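Local coordinates for OmpT protein (Vibrio cholerae serotype O1, PDB 6EHD) that probably forms a water-filled beta-barrel pore in the outer membrane through which small hydrophilic solutes and ions diffuse, at residues N47-L52 / K76-K81; G54-A59 / R69-G74; W88-D93 / Q121-Y126; T106-G111 / A232-G237. The protein carries 1 engineered substitution. All blocks are in the same frame, centred on the assembly; numbering follows the deposited sequence. Where two conformers were deposited one is given.

In the fold
Contacts 1 and 2 are successive levels of one hairpin of the barrel wall, strands 50-59 and 67-77, with centres about 19 Å apart. Contact 3 joins the start of the long loop that probably folds into the barrel to strand 121-128, and contact 4 sets a later part of that loop against residues 232-237 of strand 227-242. R69 NH1 of contact 2 packs on W88 CZ2 of contact 3 at 3.6 Å, and Y110 OH of contact 4 is hydrogen-bonded to D92 OD1 of contact 3 at 2.7 Å. Contact 1 meets contact 3 where K81 pairs with V125. V56 of contact 2 lies about 8 Å, side chain to side chain, from F13, a calcium ligand in another structure of this protein; the ion is not bound here.

Contact 1: residues N47-L52 / K76-K81; sequences NDSLAL and KTNFGK. With C8E ((hydroxyethyloxy)tri(ethyloxy)octane), chain C.
With CG beside its backbone N (chi1 -69°), N78 reaches across from its turn, and S49, whose OG is also set beside the backbone N (chi1 -71°), comes to meet it. N78 ND2 donates to S49 OG at 3.0 Å, a bent bond with the hydroxyl well out of the amide plane. Two waters also link the turns: one donates to both D48 O and N78 OD1, the other accepts from N78 N and donates to S49 O. Below them the strands pair directly, A51 N to K76 O and K76 N to A51 O, both at 2.9 Å, while L50 CA approaches K76 O at 3.3 Å as a CH...O contact. A detergent molecule lies along the face carrying A51 and K76: its O18 is 3.7 Å from A51 CB, and K76 NZ gives its O15 a weak hydrogen bond of 3.4 Å. Both chain reversals are type I turns stiffened by side chains. N47 OD1 accepts from S49 N in an Asx turn; T77 OG1 accepts from F79 N in an ST turn and donates to G80 O at 2.9 Å. These are tight turns of a porin barrel, closing strand 30-47 onto 50-59 and strand 67-77 onto 80-84; L52 continues the pairing to Y44 on one flank, and K81 to V125 on the other.

Contact 2: residues G54-A59 / R69-G74; sequences GKVEFA and RNHILG
E57 and R69 meet in a salt bridge, R69 NE donating to E57 OE1 at 2.9 Å along an almost straight line (179°). OE1 is used on its anti lone pair, and the carboxylate and guanidinium planes are only 8° apart, so the two groups join edge to edge. The E57 chain is extended, and a bend in R69 at chi3 (61°) swings NE and the guanidinium back to OE1; R69 CD lies 3.9 Å from A59 CB. A water donates to E57 OE1 at 2.6 Å and accepts from R69 NH1, bridging the pair a second time. The backbone beneath is a classic beta bulge: R69 and N70 both face E57, whose O takes R69 N at 2.6 Å and N70 N in a weaker bond of 3.3 Å. From there strands 50-59 and 67-77 run as a regular antiparallel hairpin in the wall of the porin barrel, with K55 and I72 exchanging backbone bonds, while V56 and H71 form a non-hydrogen-bonded pair on the opposite face from E57. N70 ND2 turns back to R69 O at 2.8 Å. Farther out, Y14 OH binds E57 OE2, and D303 forms a salt bridge with R69 NH2. R37 stands close to R69, which makes a long, weak ion pair with the sulfonate of a buffer molecule; W88 packs against N70.

Contact 3: residues W88-D93 / Q121-Y126; sequences WTTSDD and QVKYVY
W88 O is gripped by two side chains of the strand: K123 NZ donates to it at 2.9 Å, from a direction tilted out of the carbonyl plane, and Q121 NE2 adds a weak bond of 3.4 Å. K123 NZ also donates to D93 OD2 at 2.7 Å in a salt bridge that meets the carboxylate on its syn side, 18° out of its plane. A bend in the lysine at chi3 (57°) carries NZ between carbonyl and carboxylate, while its CE passes T90 OG1 at 3.8 Å. The ammonium thus ties the carbonyl of W88, just ahead of the N-cap T89, to D93 in the helix's first turn. T89 OG1 donates to S91 OG at 2.7 Å. A water completes the link, accepting from T90 N at 3.0 Å and donating to Q121 OE1 at 2.8 Å. As in other general porins, the loop that starts here probably folds into the barrel and narrows the pore; the contact joins its start to strand 121-128. That strand pairs with strand 80-84 through K123 and S83, and with strand 131-138 through Y124 and A135; E150 of strand 147-157 is hydrogen-bonded to S91 OG.

Contact 4: residues T106-G111 / A232-G237; sequences TGLRYG and AISVAG
G107 and the strand residues A232 and S234 form the tight part of this contact. A232 CB sits 3.4 Å from G107 O, and S234 OG comes to 3.6 Å from G107 CA, an approach open to it because the glycine has no side chain in between. S234 keeps OG beside its own backbone N (chi1 -56°), directed at the loop. The remaining touches are loose: L108 CD2 is 4.4 Å from S234 OG, and R109 CG is 4.4 Å from A232 CB. Beside the serine two waters fill in where the segments do not meet directly. One accepts from G107 N at 3.0 Å and is hydrogen-bonded to S234 OG at 2.8 Å; the second donates to G107 O at 2.8 Å and is bonded to the same OG at 2.7 Å. A single hydroxyl thereby reaches both polar backbone atoms of the glycine without touching either directly. R109 curls through successive bends, and its guanidinium is directed elsewhere: NE forms a salt bridge with E230, and NH1 bonds G296 O and, weakly, T106 O. L108 packs on Y95 and on T213 and Y215 of strand 208-221, while T106 OG1 bonds E252 of strand 245-258. With its close approach confined to a glycine and its polar atoms joined through two waters that share one hydroxyl, the loop is held to residues 232-237 of strand 227-242 by a water-mediated contact, and a charged link, R109 to E230, lies next to it.

Contact 1: residues N47-L52 / K76-K81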
loop_
_atom_site.group_PDB
_atom_site.type_symbol
_atom_site.label_atom_id
_atom_site.label_comp_id
_atom_site.label_asym_id
_atom_site.label_seq_id
_atom_site.Cartn_x
_atom_site.Cartn_y
_atom_site.Cartn_z
ATOM N N ASN A 47 4.684 -27.917 17.073
ATOM C CA ASN A 47 3.638 -28.917 16.992
ATOM C C ASN A 47 2.357 -28.377 16.326
ATOM O O ASN A 47 2.343 -27.262 15.832
ATOM C CB ASN A 47 3.366 -29.557 18.377
ATOM C CG ASN A 47 2.906 -28.578 19.434
ATOM O OD1 ASN A 47 2.236 -27.573 19.159
ATOM N ND2 ASN A 47 3.216 -28.907 20.679
ATOM N N ASP A 48 1.316 -29.213 16.280
ATOM C CA ASP A 48 -0.039 -28.886 15.844
ATOM C C ASP A 48 -0.561 -27.495 16.297
ATOM O O ASP A 48 -1.385 -26.885 15.634
ATOM C CB ASP A 48 -1.007 -29.956 16.437
ATOM C CG ASP A 48 -0.537 -31.428 16.204
ATOM O OD1 ASP A 48 0.522 -31.864 16.760
ATOM O OD2 ASP A 48 -1.261 -32.161 15.480
ATOM N N SER A 49 -0.122 -27.062 17.469
ATOM C CA SER A 49 -0.574 -25.852 18.122
ATOM C C SER A 49 0.432 -24.651 18.124
ATOM O O SER A 49 0.154 -23.627 18.747
ATOM C CB SER A 49 -0.943 -26.220 19.576
ATOM O OG SER A 49 -2.130 -26.994 19.584
ATOM N N LEU A 50 1.594 -24.766 17.494
ATOM C CA LEU A 50 2.594 -23.690 17.666
ATOM C C LEU A 50 3.646 -23.742 16.562
ATOM O O LEU A 50 4.315 -24.808 16.344
ATOM C CB LEU A 50 3.308 -23.842 19.023
ATOM C CG LEU A 50 4.470 -22.864 19.294
ATOM C CD1 LEU A 50 4.064 -21.425 19.399
ATOM C CD2 LEU A 50 5.237 -23.206 20.575
ATOM N N ALA A 51 3.888 -22.588 15.948
ATOM C CA ALA A 51 4.967 -22.438 14.940
ATOM C C ALA A 51 5.683 -21.087 15.073
ATOM O O ALA A 51 5.122 -20.132 15.570
ATOM C CB ALA A 51 4.402 -22.675 13.529
ATOM N N LEU A 52 6.950 -21.013 14.667
ATOM C CA LEU A 52 7.786 -19.836 14.773
ATOM C C LEU A 52 8.279 -19.413 13.327
ATOM O O LEU A 52 8.446 -20.273 12.452
ATOM C CB LEU A 52 9.071 -20.148 15.571
ATOM C CG LEU A 52 8.828 -20.708 16.987
ATOM C CD1 LEU A 52 10.128 -21.218 17.630
ATOM C CD2 LEU A 52 8.203 -19.638 17.848
ATOM N N LYS A 76 2.911 -18.260 15.684
ATOM C CA LYS A 76 1.604 -18.706 15.291
ATOM C C LYS A 76 1.044 -19.770 16.267
ATOM O O LYS A 76 1.677 -20.792 16.489
ATOM C CB LYS A 76 1.677 -19.295 13.858
ATOM C CG LYS A 76 0.322 -19.771 13.319
ATOM C CD LYS A 76 0.259 -19.817 11.785
ATOM C CE LYS A 76 -1.166 -20.047 11.265
ATOM N NZ LYS A 76 -1.578 -21.456 11.468
ATOM N N THR A 77 -0.170 -19.549 16.733
ATOM C CA THR A 77 -0.868 -20.321 17.784
ATOM C C THR A 77 -2.322 -20.545 17.395
ATOM O O THR A 77 -2.848 -19.894 16.458
ATOM C CB THR A 77 -0.968 -19.563 19.131
ATOM O OG1 THR A 77 -1.971 -18.513 19.106
ATOM C CG2 THR A 77 0.305 -18.893 19.548
ATOM N N ASN A 78 -3.016 -21.383 18.165
ATOM C CA ASN A 78 -4.447 -21.577 17.951
ATOM C C ASN A 78 -5.336 -20.326 18.217
ATOM O O ASN A 78 -6.487 -20.353 17.835
ATOM C CB ASN A 78 -4.964 -22.756 18.826
ATOM C CG ASN A 78 -4.454 -24.081 18.374
ATOM O OD1 ASN A 78 -4.181 -24.310 17.172
ATOM N ND2 ASN A 78 -4.335 -25.007 19.338
ATOM N N PHE A 79 -4.842 -19.288 18.883
ATOM C CA PHE A 79 -5.590 -18.081 19.114
ATOM C C PHE A 79 -5.129 -16.905 18.202
ATOM O O PHE A 79 -5.478 -15.742 18.461
ATOM C CB PHE A 79 -5.664 -17.662 20.592
ATOM C CG PHE A 79 -4.382 -17.748 21.370
ATOM C CD1 PHE A 79 -3.970 -18.972 21.940
ATOM C CD2 PHE A 79 -3.640 -16.581 21.674
ATOM C CE1 PHE A 79 -2.803 -19.038 22.713
ATOM C CE2 PHE A 79 -2.470 -16.647 22.460
ATOM C CZ PHE A 79 -2.058 -17.879 22.975
ATOM N N GLY A 80 -4.416 -17.241 17.137
ATOM C CA GLY A 80 -3.956 -16.238 16.145
ATOM C C GLY A 80 -2.434 -16.204 15.974
ATOM O O GLY A 80 -1.690 -16.855 16.777
ATOM N N LYS A 81 -1.964 -15.381 15.025
ATOM C CA LYS A 81 -0.544 -15.173 14.792
ATOM C C LYS A 81 -0.168 -13.792 15.237
ATOM O O LYS A 81 -0.827 -12.804 14.848
ATOM C CB LYS A 81 -0.186 -15.431 13.296
ATOM C CG LYS A 81 1.306 -15.232 12.983
ATOM C CD LYS A 81 1.622 -15.478 11.510
ATOM C CE LYS A 81 3.149 -15.546 11.367
ATOM N NZ LYS A 81 3.498 -15.920 9.977
HETATM C C14 C8E C . -2.916 -22.916 14.548
HETATM O O15 C8E C . -1.475 -22.893 14.602
HETATM C C16 C8E C . -0.947 -23.941 13.806
HETATM C C17 C8E C . 0.548 -24.237 13.963
HETATM O O18 C8E C . 1.148 -24.273 12.654
HETATM C C19 C8E C . 1.049 -25.518 11.949
HETATM O O HOH W 1 -3.974 -26.670 16.199
HETATM O O HOH W 2 -1.875 -22.528 20.306
#

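Contact 2: residues G54-A59 / R69-G74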
loop_
_atom_site.group_PDB
_atom_site.type_symbol
_atom_site.label_atom_id
_atom_site.label_comp_id
_atom_site.label_asym_id
_atom_site.label_seq_id
_atom_site.Cartn_x
_atom_site.Cartn_y
_atom_site.Cartn_z
ATOM N N GLY A 54 11.033 -16.467 11.372
ATOM C CA GLY A 54 11.993 -15.362 11.385
ATOM C C GLY A 54 12.214 -14.919 9.885
ATOM O O GLY A 54 12.565 -15.718 9.088
ATOM N N LYS A 55 11.993 -13.657 9.574
ATOM C CA LYS A 55 12.069 -13.143 8.146
ATOM C C LYS A 55 12.833 -11.845 8.094
ATOM O O LYS A 55 12.608 -10.944 8.915
ATOM C CB LYS A 55 10.620 -13.001 7.602
ATOM C CG LYS A 55 10.513 -12.556 6.144
ATOM C CD LYS A 55 9.028 -12.642 5.640
ATOM C CE LYS A 55 8.865 -12.069 4.231
ATOM N NZ LYS A 55 7.482 -12.292 3.745
ATOM N N VAL A 56 13.697 -11.643 7.065
ATOM C CA VAL A 56 14.312 -10.392 6.898
ATOM C C VAL A 56 14.392 -10.140 5.346
ATOM O O VAL A 56 14.560 -11.077 4.620
ATOM C CB VAL A 56 15.719 -10.375 7.560
ATOM C CG1 VAL A 56 16.602 -11.436 6.991
ATOM C CG2 VAL A 56 16.343 -8.999 7.476
ATOM N N GLU A 57 14.140 -8.912 4.963
ATOM C CA GLU A 57 14.087 -8.503 3.534
ATOM C C GLU A 57 14.886 -7.273 3.370
ATOM O O GLU A 57 14.685 -6.276 4.117
ATOM C CB GLU A 57 12.625 -8.223 3.141
ATOM C CG GLU A 57 12.430 -7.992 1.575
ATOM C CD GLU A 57 10.908 -7.893 1.164
ATOM O OE1 GLU A 57 10.466 -6.786 0.833
ATOM O OE2 GLU A 57 10.245 -8.959 1.200
ATOM N N PHE A 58 15.753 -7.254 2.352
ATOM C CA PHE A 58 16.598 -6.107 2.061
ATOM C C PHE A 58 16.279 -5.497 0.628
ATOM O O PHE A 58 15.809 -6.201 -0.266
ATOM C CB PHE A 58 18.058 -6.578 1.958
ATOM C CG PHE A 58 18.590 -7.239 3.219
ATOM C CD1 PHE A 58 19.179 -6.463 4.228
ATOM C CD2 PHE A 58 18.528 -8.619 3.367
ATOM C CE1 PHE A 58 19.693 -7.065 5.387
ATOM C CE2 PHE A 58 19.047 -9.231 4.549
ATOM C CZ PHE A 58 19.609 -8.428 5.539
ATOM N N ALA A 59 16.509 -4.218 0.473
ATOM C CA ALA A 59 16.344 -3.549 -0.818
ATOM C C ALA A 59 17.616 -3.727 -1.524
ATOM O O ALA A 59 18.704 -3.733 -0.906
ATOM C CB ALA A 59 16.106 -2.116 -0.684
ATOM N N ARG A 69 14.304 -3.719 4.667
ATOM C CA ARG A 69 12.897 -3.298 4.347
ATOM C C ARG A 69 11.915 -3.774 5.425
ATOM O O ARG A 69 11.009 -3.021 5.835
ATOM C CB ARG A 69 12.417 -3.853 2.950
ATOM C CG ARG A 69 12.905 -2.969 1.789
ATOM C CD ARG A 69 12.700 -3.717 0.444
ATOM N NE ARG A 69 11.322 -4.077 0.102
ATOM C CZ ARG A 69 10.432 -3.289 -0.492
ATOM N NH1 ARG A 69 9.244 -3.767 -0.787
ATOM N NH2 ARG A 69 10.692 -2.042 -0.782
ATOM N N ASN A 70 12.053 -5.059 5.789
ATOM C CA ASN A 70 11.240 -5.704 6.874
ATOM C C ASN A 70 12.174 -6.560 7.711
ATOM O O ASN A 70 13.116 -7.152 7.163
ATOM C CB ASN A 70 10.202 -6.659 6.277
ATOM C CG ASN A 70 8.811 -5.962 5.953
ATOM O OD1 ASN A 70 7.852 -6.672 5.791
ATOM N ND2 ASN A 70 8.715 -4.641 5.924
ATOM N N HIS A 71 11.816 -6.745 9.005
ATOM C CA HIS A 71 12.567 -7.649 9.916
ATOM C C HIS A 71 11.565 -8.115 11.001
ATOM O O HIS A 71 11.051 -7.297 11.770
ATOM C CB HIS A 71 13.751 -6.854 10.516
ATOM C CG HIS A 71 14.685 -7.674 11.364
ATOM N ND1 HIS A 71 15.767 -7.122 12.030
ATOM C CD2 HIS A 71 14.687 -8.991 11.687
ATOM C CE1 HIS A 71 16.393 -8.061 12.720
ATOM N NE2 HIS A 71 15.777 -9.210 12.510
ATOM N N ILE A 72 11.255 -9.399 10.967
ATOM C CA ILE A 72 10.078 -9.935 11.648
ATOM C C ILE A 72 10.443 -11.179 12.470
ATOM O O ILE A 72 11.122 -12.098 11.973
ATOM C CB ILE A 72 8.983 -10.329 10.591
ATOM C CG1 ILE A 72 8.620 -9.128 9.727
ATOM C CG2 ILE A 72 7.704 -10.773 11.254
ATOM C CD1 ILE A 72 7.651 -9.414 8.552
ATOM N N LEU A 73 9.894 -11.241 13.696
ATOM C CA LEU A 73 9.755 -12.465 14.467
ATOM C C LEU A 73 8.268 -12.793 14.672
ATOM O O LEU A 73 7.533 -11.977 15.183
ATOM C CB LEU A 73 10.437 -12.191 15.855
ATOM C CG LEU A 73 11.072 -13.380 16.532
ATOM C CD1 LEU A 73 11.964 -12.909 17.703
ATOM C CD2 LEU A 73 9.980 -14.331 16.974
ATOM N N GLY A 74 7.859 -13.983 14.308
ATOM C CA GLY A 74 6.482 -14.398 14.292
ATOM C C GLY A 74 6.200 -15.645 15.157
ATOM O O GLY A 74 7.005 -16.595 15.184
HETATM O O HOH W 3 7.918 -6.113 0.705
#

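Contact 3: residues W88-D93 / Q121-Y126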
loop_
_atom_site.group_PDB
_atom_site.type_symbol
_atom_site.label_atom_id
_atom_site.label_comp_id
_atom_site.label_asym_id
_atom_site.label_seq_id
_atom_site.Cartn_x
_atom_site.Cartn_y
_atom_site.Cartn_z
ATOM N N TRP A 88 5.307 -3.713 7.133
ATOM C CA TRP A 88 4.269 -2.869 6.442
ATOM C C TRP A 88 3.046 -2.713 7.380
ATOM O O TRP A 88 2.799 -3.650 8.205
ATOM C CB TRP A 88 3.861 -3.447 5.098
ATOM C CG TRP A 88 5.004 -3.760 4.173
ATOM C CD1 TRP A 88 5.248 -4.979 3.607
ATOM C CD2 TRP A 88 6.130 -2.948 3.881
ATOM N NE1 TRP A 88 6.410 -4.937 2.908
ATOM C CE2 TRP A 88 6.974 -3.698 3.058
ATOM C CE3 TRP A 88 6.522 -1.632 4.241
ATOM C CZ2 TRP A 88 8.195 -3.199 2.577
ATOM C CZ3 TRP A 88 7.729 -1.124 3.745
ATOM C CH2 TRP A 88 8.545 -1.908 2.926
ATOM N N THR A 89 2.259 -1.649 7.224
ATOM C CA THR A 89 0.980 -1.543 7.996
ATOM C C THR A 89 -0.059 -2.616 7.599
ATOM O O THR A 89 -0.064 -3.136 6.453
ATOM C CB THR A 89 0.342 -0.143 7.925
ATOM O OG1 THR A 89 -0.088 0.148 6.587
ATOM C CG2 THR A 89 1.276 0.947 8.416
ATOM N N THR A 90 -0.911 -2.983 8.555
ATOM C CA THR A 90 -2.064 -3.843 8.320
ATOM C C THR A 90 -2.964 -3.205 7.168
ATOM O O THR A 90 -3.451 -3.935 6.275
ATOM C CB THR A 90 -2.942 -3.986 9.604
ATOM O OG1 THR A 90 -2.163 -4.591 10.634
ATOM C CG2 THR A 90 -4.186 -4.832 9.332
ATOM N N SER A 91 -3.093 -1.878 7.224
ATOM C CA SER A 91 -3.842 -1.140 6.142
ATOM C C SER A 91 -3.263 -1.366 4.728
ATOM O O SER A 91 -4.028 -1.464 3.718
ATOM C CB SER A 91 -3.964 0.372 6.499
ATOM O OG SER A 91 -2.691 0.925 6.851
ATOM N N ASP A 92 -1.945 -1.464 4.633
ATOM C CA ASP A 92 -1.233 -1.758 3.340
ATOM C C ASP A 92 -1.445 -3.189 2.925
ATOM O O ASP A 92 -1.656 -3.439 1.723
ATOM C CB ASP A 92 0.226 -1.452 3.455
ATOM C CG ASP A 92 0.988 -1.404 2.109
ATOM O OD1 ASP A 92 0.674 -0.558 1.283
ATOM O OD2 ASP A 92 1.959 -2.170 1.964
ATOM N N ASP A 93 -1.461 -4.134 3.891
ATOM C CA ASP A 93 -1.671 -5.563 3.577
ATOM C C ASP A 93 -3.084 -5.748 3.019
ATOM O O ASP A 93 -3.322 -6.504 2.007
ATOM C CB ASP A 93 -1.552 -6.441 4.842
ATOM C CG ASP A 93 -0.153 -6.498 5.466
ATOM O OD1 ASP A 93 0.839 -6.107 4.827
ATOM O OD2 ASP A 93 -0.108 -6.946 6.698
ATOM N N GLN A 121 6.199 -2.517 15.279
ATOM C CA GLN A 121 4.803 -2.874 15.440
ATOM C C GLN A 121 4.655 -4.254 15.992
ATOM O O GLN A 121 5.527 -5.102 15.778
ATOM C CB GLN A 121 4.081 -2.918 14.056
ATOM C CG GLN A 121 3.849 -1.664 13.370
ATOM C CD GLN A 121 3.124 -1.889 11.988
ATOM O OE1 GLN A 121 1.906 -2.059 11.927
ATOM N NE2 GLN A 121 3.908 -1.862 10.911
ATOM N N VAL A 122 3.512 -4.480 16.634
ATOM C CA VAL A 122 2.949 -5.806 16.815
ATOM C C VAL A 122 1.722 -5.962 15.892
ATOM O O VAL A 122 0.803 -5.138 15.977
ATOM C CB VAL A 122 2.382 -6.066 18.224
ATOM C CG1 VAL A 122 2.234 -7.539 18.447
ATOM C CG2 VAL A 122 3.191 -5.386 19.280
ATOM N N LYS A 123 1.672 -7.054 15.108
ATOM C CA LYS A 123 0.540 -7.261 14.154
ATOM C C LYS A 123 -0.056 -8.603 14.491
ATOM O O LYS A 123 0.677 -9.544 14.897
ATOM C CB LYS A 123 1.022 -7.158 12.678
ATOM C CG LYS A 123 1.348 -5.740 12.222
ATOM C CD LYS A 123 1.963 -5.643 10.807
ATOM C CE LYS A 123 1.096 -6.275 9.710
ATOM N NZ LYS A 123 1.927 -6.356 8.449
ATOM N N TYR A 124 -1.368 -8.655 14.408
ATOM C CA TYR A 124 -2.172 -9.837 14.687
ATOM C C TYR A 124 -2.991 -10.312 13.475
ATOM O O TYR A 124 -3.591 -9.475 12.770
ATOM C CB TYR A 124 -3.170 -9.471 15.832
ATOM C CG TYR A 124 -4.107 -10.574 16.226
ATOM C CD1 TYR A 124 -3.668 -11.680 16.986
ATOM C CD2 TYR A 124 -5.465 -10.540 15.840
ATOM C CE1 TYR A 124 -4.522 -12.684 17.377
ATOM C CE2 TYR A 124 -6.339 -11.553 16.214
ATOM C CZ TYR A 124 -5.886 -12.615 16.998
ATOM O OH TYR A 124 -6.769 -13.657 17.300
ATOM N N VAL A 125 -3.063 -11.594 13.255
ATOM C CA VAL A 125 -3.919 -12.188 12.226
ATOM C C VAL A 125 -4.611 -13.398 12.737
ATOM O O VAL A 125 -3.944 -14.294 13.317
ATOM C CB VAL A 125 -3.089 -12.602 10.991
ATOM C CG1 VAL A 125 -4.007 -13.310 9.955
ATOM C CG2 VAL A 125 -2.319 -11.432 10.407
ATOM N N TYR A 126 -5.952 -13.426 12.636
ATOM C CA TYR A 126 -6.766 -14.660 12.890
ATOM C C TYR A 126 -7.518 -15.096 11.657
ATOM O O TYR A 126 -8.220 -14.229 11.071
ATOM C CB TYR A 126 -7.717 -14.372 14.032
ATOM C CG TYR A 126 -8.531 -15.613 14.343
ATOM C CD1 TYR A 126 -7.971 -16.651 15.113
ATOM C CD2 TYR A 126 -9.806 -15.793 13.833
ATOM C CE1 TYR A 126 -8.676 -17.805 15.383
ATOM C CE2 TYR A 126 -10.519 -16.961 14.092
ATOM C CZ TYR A 126 -9.941 -17.954 14.864
ATOM O OH TYR A 126 -10.610 -19.116 15.133
HETATM O O HOH W 4 -2.217 -7.586 10.782
HETATM O O HOH W 5 -0.846 -2.209 11.486
#

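Contact 4: residues T106-G111 / A232-G237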
loop_
_atom_site.group_PDB
_atom_site.type_symbol
_atom_site.label_atom_id
_atom_site.label_comp_id
_atom_site.label_asym_id
_atom_site.label_seq_id
_atom_site.Cartn_x
_atom_site.Cartn_y
_atom_site.Cartn_z
ATOM N N THR A 106 -4.941 6.192 -5.597
ATOM C CA THR A 106 -5.186 7.556 -5.096
ATOM C C THR A 106 -6.381 7.595 -4.117
ATOM O O THR A 106 -6.446 8.516 -3.281
ATOM C CB THR A 106 -5.509 8.612 -6.161
ATOM O OG1 THR A 106 -6.692 8.270 -6.900
ATOM C CG2 THR A 106 -4.288 8.673 -7.179
ATOM N N GLY A 107 -7.305 6.644 -4.247
ATOM C CA GLY A 107 -8.533 6.581 -3.397
ATOM C C GLY A 107 -8.337 5.825 -2.071
ATOM O O GLY A 107 -9.304 5.639 -1.283
ATOM N N LEU A 108 -7.093 5.348 -1.783
ATOM C CA LEU A 108 -6.836 4.572 -0.587
ATOM C C LEU A 108 -6.070 5.487 0.350
ATOM O O LEU A 108 -5.023 6.017 -0.031
ATOM C CB LEU A 108 -6.133 3.238 -0.909
ATOM C CG LEU A 108 -6.800 2.395 -1.996
ATOM C CD1 LEU A 108 -5.985 1.130 -2.279
ATOM C CD2 LEU A 108 -8.276 1.968 -1.724
ATOM N N ARG A 109 -6.690 5.820 1.501
ATOM C CA ARG A 109 -6.244 7.010 2.245
ATOM C C ARG A 109 -5.511 6.714 3.593
ATOM O O ARG A 109 -5.376 7.599 4.429
ATOM C CB ARG A 109 -7.447 7.925 2.527
ATOM C CG ARG A 109 -8.278 8.308 1.311
ATOM C CD ARG A 109 -7.458 8.806 0.095
ATOM N NE ARG A 109 -6.584 9.951 0.461
ATOM C CZ ARG A 109 -5.317 10.137 0.100
ATOM N NH1 ARG A 109 -4.686 9.312 -0.735
ATOM N NH2 ARG A 109 -4.644 11.223 0.560
ATOM N N TYR A 110 -5.063 5.476 3.803
ATOM C CA TYR A 110 -4.428 5.061 5.080
ATOM C C TYR A 110 -2.952 5.606 5.241
ATOM O O TYR A 110 -2.448 5.635 6.378
ATOM C CB TYR A 110 -4.364 3.511 5.191
ATOM C CG TYR A 110 -3.608 2.804 4.073
ATOM C CD1 TYR A 110 -4.251 2.438 2.863
ATOM C CD2 TYR A 110 -2.235 2.560 4.168
ATOM C CE1 TYR A 110 -3.524 1.869 1.805
ATOM C CE2 TYR A 110 -1.508 2.001 3.124
ATOM C CZ TYR A 110 -2.151 1.645 1.938
ATOM O OH TYR A 110 -1.377 1.088 0.928
ATOM N N GLY A 111 -2.271 5.903 4.112
ATOM C CA GLY A 111 -0.831 6.043 4.047
ATOM C C GLY A 111 -0.318 7.466 4.049
ATOM O O GLY A 111 0.890 7.713 3.877
ATOM N N ALA A 232 -13.658 9.238 -0.861
ATOM C CA ALA A 232 -12.980 8.614 -2.022
ATOM C C ALA A 232 -13.712 7.367 -2.507
ATOM O O ALA A 232 -14.251 6.600 -1.653
ATOM C CB ALA A 232 -11.530 8.247 -1.627
ATOM N N ILE A 233 -13.781 7.209 -3.829
ATOM C CA ILE A 233 -14.326 6.013 -4.443
ATOM C C ILE A 233 -13.290 5.492 -5.487
ATOM O O ILE A 233 -12.743 6.270 -6.278
ATOM C CB ILE A 233 -15.705 6.217 -5.082
ATOM C CG1 ILE A 233 -16.260 4.894 -5.616
ATOM C CG2 ILE A 233 -15.672 7.286 -6.178
ATOM C CD1 ILE A 233 -17.679 4.918 -6.207
ATOM N N SER A 234 -13.104 4.162 -5.503
ATOM C CA SER A 234 -12.273 3.444 -6.474
ATOM C C SER A 234 -13.122 2.299 -7.073
ATOM O O SER A 234 -13.761 1.502 -6.336
ATOM C CB SER A 234 -11.014 2.856 -5.769
ATOM O OG SER A 234 -10.274 3.876 -5.094
ATOM N N VAL A 235 -13.203 2.260 -8.417
ATOM C CA VAL A 235 -13.954 1.253 -9.209
ATOM C C VAL A 235 -12.949 0.653 -10.194
ATOM O O VAL A 235 -12.454 1.370 -11.053
ATOM C CB VAL A 235 -15.143 1.871 -9.976
ATOM C CG1 VAL A 235 -15.942 0.756 -10.552
ATOM C CG2 VAL A 235 -15.982 2.664 -9.041
ATOM N N ALA A 236 -12.707 -0.631 -10.139
ATOM C CA ALA A 236 -11.595 -1.221 -10.949
ATOM C C ALA A 236 -11.940 -2.661 -11.317
ATOM O O ALA A 236 -12.772 -3.332 -10.702
ATOM C CB ALA A 236 -10.252 -1.157 -10.204
ATOM N N GLY A 237 -11.237 -3.181 -12.336
ATOM C CA GLY A 237 -11.399 -4.596 -12.730
ATOM C C GLY A 237 -10.241 -5.178 -13.509
ATOM O O GLY A 237 -9.385 -4.437 -14.038
HETATM O O HOH W 6 -7.454 3.859 -5.257
HETATM O O HOH W 7 -11.474 4.547 -2.717
#